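Local coordinates for protein copper-containing nitrite reductase (PDB 6TFO) that probably reduces nitrite to nitric oxide at a copper site, taking electrons from a cytochrome c, at residues 289-303 against 349-363. Numbering follows the deposited sequence.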
# COMPACT_ATOMS: atom_id res chain seq x y z
N PRO C 289 -40.26 -41.32 23.14
CA PRO C 289 -41.68 -41.00 23.23
C PRO C 289 -42.32 -40.92 21.84
O PRO C 289 -41.71 -40.39 20.93
CB PRO C 289 -41.67 -39.64 23.94
CG PRO C 289 -40.46 -39.72 24.86
CD PRO C 289 -39.44 -40.53 24.08
N GLN C 290 -43.52 -41.48 21.69
CA GLN C 290 -44.22 -41.48 20.39
C GLN C 290 -44.52 -40.02 20.06
O GLN C 290 -44.91 -39.29 20.93
CB GLN C 290 -45.50 -42.32 20.40
CG GLN C 290 -46.25 -42.24 19.07
CD GLN C 290 -47.60 -42.91 19.10
OE1 GLN C 290 -48.57 -42.44 18.50
NE2 GLN C 290 -47.67 -44.03 19.80
N VAL C 291 -44.35 -39.65 18.81
CA VAL C 291 -44.62 -38.29 18.30
C VAL C 291 -45.17 -38.43 16.88
O VAL C 291 -44.94 -39.48 16.26
CB VAL C 291 -43.29 -37.52 18.41
CG1 VAL C 291 -42.39 -37.74 17.20
CG2 VAL C 291 -43.51 -36.04 18.64
N ASP C 292 -45.91 -37.45 16.38
CA ASP C 292 -46.58 -37.55 15.06
C ASP C 292 -45.54 -37.48 13.93
O ASP C 292 -45.61 -38.33 13.03
CB ASP C 292 -47.67 -36.49 14.91
CG ASP C 292 -48.70 -36.65 16.00
OD1 ASP C 292 -49.07 -37.80 16.29
OD2 ASP C 292 -49.11 -35.63 16.56
N ARG C 293 -44.60 -36.53 13.98
CA ARG C 293 -43.68 -36.30 12.84
C ARG C 293 -42.26 -35.98 13.32
O ARG C 293 -42.10 -35.17 14.28
CB ARG C 293 -44.21 -35.21 11.93
CG ARG C 293 -43.67 -35.34 10.52
CD ARG C 293 -44.17 -34.20 9.68
NE ARG C 293 -45.61 -34.22 9.52
CZ ARG C 293 -46.28 -34.98 8.67
NH1 ARG C 293 -47.60 -34.89 8.61
NH2 ARG C 293 -45.65 -35.84 7.90
N GLU C 294 -41.29 -36.58 12.64
CA GLU C 294 -39.84 -36.43 12.91
C GLU C 294 -39.11 -35.73 11.76
O GLU C 294 -39.49 -35.93 10.57
CB GLU C 294 -39.25 -37.82 13.13
CG GLU C 294 -39.83 -38.55 14.30
CD GLU C 294 -39.02 -39.78 14.64
OE1 GLU C 294 -38.82 -40.63 13.73
OE2 GLU C 294 -38.54 -39.86 15.80
N PHE C 295 -38.06 -34.98 12.10
CA PHE C 295 -37.23 -34.21 11.15
C PHE C 295 -35.75 -34.32 11.52
O PHE C 295 -35.41 -34.40 12.73
CB PHE C 295 -37.65 -32.74 11.13
CG PHE C 295 -39.01 -32.49 10.53
CD1 PHE C 295 -39.25 -32.76 9.20
CD2 PHE C 295 -40.04 -31.96 11.29
CE1 PHE C 295 -40.49 -32.51 8.63
CE2 PHE C 295 -41.28 -31.71 10.73
CZ PHE C 295 -41.50 -31.97 9.40
N TYR C 296 -34.91 -34.27 10.48
CA TYR C 296 -33.43 -34.37 10.50
C TYR C 296 -32.83 -33.04 10.02
O TYR C 296 -32.99 -32.70 8.84
CB TYR C 296 -33.03 -35.52 9.58
CG TYR C 296 -31.57 -35.86 9.51
CD1 TYR C 296 -30.66 -35.45 10.47
CD2 TYR C 296 -31.12 -36.69 8.51
CE1 TYR C 296 -29.34 -35.84 10.41
CE2 TYR C 296 -29.81 -37.10 8.44
CZ TYR C 296 -28.91 -36.67 9.39
OH TYR C 296 -27.61 -37.09 9.28
N VAL C 297 -32.21 -32.29 10.93
CA VAL C 297 -31.57 -30.98 10.62
C VAL C 297 -30.17 -30.93 11.25
O VAL C 297 -30.02 -31.26 12.44
CB VAL C 297 -32.44 -29.80 11.08
CG1 VAL C 297 -31.74 -28.47 10.84
CG2 VAL C 297 -33.81 -29.81 10.40
N MET C 298 -29.17 -30.53 10.45
CA MET C 298 -27.78 -30.32 10.92
C MET C 298 -27.25 -28.98 10.40
O MET C 298 -27.54 -28.61 9.24
CB MET C 298 -26.86 -31.47 10.49
CG MET C 298 -27.16 -32.76 11.22
SD MET C 298 -25.77 -33.92 11.23
CE MET C 298 -24.87 -33.40 12.69
N GLN C 299 -26.53 -28.25 11.26
CA GLN C 299 -25.96 -26.91 10.96
C GLN C 299 -24.47 -27.08 10.76
O GLN C 299 -23.82 -27.81 11.53
CB GLN C 299 -26.27 -25.92 12.09
CG GLN C 299 -25.54 -24.59 11.97
CD GLN C 299 -25.96 -23.66 13.07
OE1 GLN C 299 -27.13 -23.62 13.45
NE2 GLN C 299 -25.00 -22.91 13.58
N GLY C 300 -23.93 -26.40 9.76
CA GLY C 300 -22.48 -26.32 9.56
C GLY C 300 -22.08 -25.05 8.86
O GLY C 300 -22.98 -24.26 8.46
N GLU C 301 -20.77 -24.86 8.74
CA GLU C 301 -20.15 -23.65 8.15
C GLU C 301 -19.32 -24.05 6.91
O GLU C 301 -18.76 -25.16 6.87
CB GLU C 301 -19.28 -22.92 9.18
CG GLU C 301 -19.84 -22.85 10.60
CD GLU C 301 -19.13 -23.72 11.62
OE1 GLU C 301 -17.91 -23.95 11.47
OE2 GLU C 301 -19.79 -24.14 12.60
N ILE C 302 -19.24 -23.15 5.94
CA ILE C 302 -18.34 -23.27 4.77
C ILE C 302 -17.50 -21.99 4.70
O ILE C 302 -18.04 -20.89 4.93
CB ILE C 302 -19.16 -23.60 3.50
CG1 ILE C 302 -19.68 -25.04 3.55
CG2 ILE C 302 -18.35 -23.34 2.23
CD1 ILE C 302 -20.53 -25.45 2.37
N TYR C 303 -16.20 -22.17 4.45
CA TYR C 303 -15.14 -21.14 4.52
C TYR C 303 -14.62 -20.90 3.10
O TYR C 303 -13.73 -21.62 2.64
CB TYR C 303 -14.03 -21.60 5.47
CG TYR C 303 -14.47 -21.83 6.89
CD1 TYR C 303 -15.15 -22.98 7.26
CD2 TYR C 303 -14.22 -20.88 7.87
CE1 TYR C 303 -15.56 -23.19 8.57
CE2 TYR C 303 -14.62 -21.08 9.19
CZ TYR C 303 -15.30 -22.24 9.54
OH TYR C 303 -15.71 -22.44 10.83
N GLY C 349 -51.98 -29.54 15.17
CA GLY C 349 -52.34 -30.62 16.11
C GLY C 349 -51.23 -31.64 16.27
O GLY C 349 -51.26 -32.38 17.29
N GLU C 350 -50.28 -31.71 15.33
CA GLU C 350 -49.21 -32.74 15.39
C GLU C 350 -48.16 -32.33 16.42
O GLU C 350 -47.83 -31.12 16.51
CB GLU C 350 -48.53 -32.93 14.04
CG GLU C 350 -49.39 -33.59 13.00
CD GLU C 350 -48.68 -33.73 11.67
OE1 GLU C 350 -49.15 -34.47 10.81
OE2 GLU C 350 -47.63 -33.10 11.51
N THR C 351 -47.67 -33.30 17.19
CA THR C 351 -46.39 -33.19 17.93
C THR C 351 -45.26 -33.49 16.95
O THR C 351 -45.33 -34.52 16.25
CB THR C 351 -46.35 -34.13 19.14
OG1 THR C 351 -46.61 -35.42 18.59
CG2 THR C 351 -47.33 -33.74 20.23
N VAL C 352 -44.28 -32.60 16.88
CA VAL C 352 -43.13 -32.64 15.94
C VAL C 352 -41.86 -32.85 16.77
O VAL C 352 -41.72 -32.17 17.83
CB VAL C 352 -43.07 -31.33 15.13
CG1 VAL C 352 -41.78 -31.24 14.33
CG2 VAL C 352 -44.30 -31.19 14.25
N ARG C 353 -41.00 -33.76 16.33
CA ARG C 353 -39.64 -33.91 16.90
C ARG C 353 -38.62 -33.50 15.83
O ARG C 353 -38.68 -34.03 14.71
CB ARG C 353 -39.37 -35.34 17.39
CG ARG C 353 -37.89 -35.58 17.66
CD ARG C 353 -37.60 -36.76 18.54
NE ARG C 353 -38.37 -37.90 18.11
CZ ARG C 353 -39.20 -38.59 18.88
NH1 ARG C 353 -39.85 -39.61 18.36
NH2 ARG C 353 -39.36 -38.30 20.15
N ILE C 354 -37.67 -32.64 16.20
CA ILE C 354 -36.47 -32.31 15.36
C ILE C 354 -35.24 -32.92 16.03
O ILE C 354 -34.92 -32.53 17.18
CB ILE C 354 -36.33 -30.80 15.16
CG1 ILE C 354 -37.61 -30.17 14.59
CG2 ILE C 354 -35.11 -30.51 14.30
CD1 ILE C 354 -37.60 -28.67 14.52
N PHE C 355 -34.59 -33.88 15.36
CA PHE C 355 -33.19 -34.28 15.62
C PHE C 355 -32.28 -33.21 15.01
O PHE C 355 -32.20 -33.11 13.77
CB PHE C 355 -32.88 -35.65 15.02
CG PHE C 355 -33.74 -36.76 15.55
CD1 PHE C 355 -33.51 -37.30 16.79
CD2 PHE C 355 -34.78 -37.26 14.79
CE1 PHE C 355 -34.31 -38.32 17.28
CE2 PHE C 355 -35.57 -38.28 15.28
CZ PHE C 355 -35.34 -38.82 16.52
N PHE C 356 -31.64 -32.41 15.87
CA PHE C 356 -30.80 -31.25 15.48
C PHE C 356 -29.38 -31.47 15.97
O PHE C 356 -29.17 -31.57 17.19
CB PHE C 356 -31.33 -29.93 16.04
CG PHE C 356 -30.47 -28.75 15.68
CD1 PHE C 356 -30.47 -28.25 14.39
CD2 PHE C 356 -29.64 -28.16 16.61
CE1 PHE C 356 -29.67 -27.17 14.06
CE2 PHE C 356 -28.83 -27.09 16.28
CZ PHE C 356 -28.84 -26.60 15.00
N GLY C 357 -28.43 -31.48 15.04
CA GLY C 357 -27.00 -31.61 15.36
C GLY C 357 -26.16 -30.57 14.66
O GLY C 357 -26.56 -30.09 13.59
N VAL C 358 -25.02 -30.23 15.23
CA VAL C 358 -24.05 -29.28 14.64
C VAL C 358 -22.82 -30.08 14.22
O VAL C 358 -22.05 -30.51 15.12
CB VAL C 358 -23.70 -28.16 15.64
CG1 VAL C 358 -22.77 -27.14 15.02
CG2 VAL C 358 -24.95 -27.49 16.17
N GLY C 359 -22.67 -30.29 12.91
CA GLY C 359 -21.42 -30.76 12.29
C GLY C 359 -20.31 -29.76 12.55
O GLY C 359 -19.20 -30.17 12.98
N GLY C 360 -20.62 -28.48 12.37
CA GLY C 360 -19.69 -27.36 12.62
C GLY C 360 -18.88 -27.02 11.37
O GLY C 360 -19.48 -26.70 10.35
N PRO C 361 -17.53 -27.10 11.40
CA PRO C 361 -16.77 -27.65 12.52
C PRO C 361 -16.54 -26.80 13.78
O PRO C 361 -15.97 -27.33 14.70
CB PRO C 361 -15.38 -27.84 11.91
CG PRO C 361 -15.26 -26.71 10.94
CD PRO C 361 -16.64 -26.67 10.31
N ASN C 362 -16.95 -25.52 13.81
CA ASN C 362 -16.39 -24.59 14.82
C ASN C 362 -17.45 -23.91 15.70
O ASN C 362 -17.10 -23.68 16.86
CB ASN C 362 -15.48 -23.57 14.15
CG ASN C 362 -14.21 -24.24 13.69
OD1 ASN C 362 -13.60 -24.98 14.44
ND2 ASN C 362 -13.79 -23.97 12.46
N PHE C 363 -18.65 -23.60 15.19
CA PHE C 363 -19.61 -22.68 15.84
C PHE C 363 -20.75 -23.43 16.57
O PHE C 363 -21.37 -24.37 15.99
CB PHE C 363 -20.17 -21.72 14.80
CG PHE C 363 -19.21 -20.63 14.43
CD1 PHE C 363 -18.16 -20.87 13.56
CD2 PHE C 363 -19.31 -19.37 15.00
CE1 PHE C 363 -17.25 -19.87 13.26
CE2 PHE C 363 -18.40 -18.38 14.70
CZ PHE C 363 -17.38 -18.63 13.82
O HOH W 1 -22.38 -24.16 13.27
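The guanidinium of Arg353 lies beside the Glu294 carboxylate and grips Glu294 OE2 side-on with NE (3.0 Å) and NH1 (2.9 Å). The two planes stand 75° apart, while Val291 CG1 rests over one guanidinium face, 3.3 Å above it and toward the rim. A bend at chi3 (46°) turns the end of Arg353 back toward segment 289-303, where NH1 and NH2 also share Pro289 O, in the loop before the strand. A methionine in place of Arg353 would probably leave Pro289 O without these two donors and Glu294 with one cationic mate fewer, Arg201 remaining. Nearby, Arg293 grips Glu350 side-on, NE to OE2 (3.0 Å) and NH1 to OE1 (2.7 Å). From here strands 293-302 and 351-360 run parallel in one sheet of the C-terminal cupredoxin-type β-sandwich, bonded as Val297 N to Phe355 O, until a β bulge at Gly359, near the copper ligand His262, shifts the register. Gly357 lies under Met298 CE, where a side chain would clash. Past the bulge, buried Glu301 OE1 takes Asn362 N by its syn lone pair (3.0 Å), and OE2 takes Phe363 N. Tyr303 OH donates to Glu301 OE1 and accepts from Asn362 ND2, which also bonds Ser422 of the second subunit.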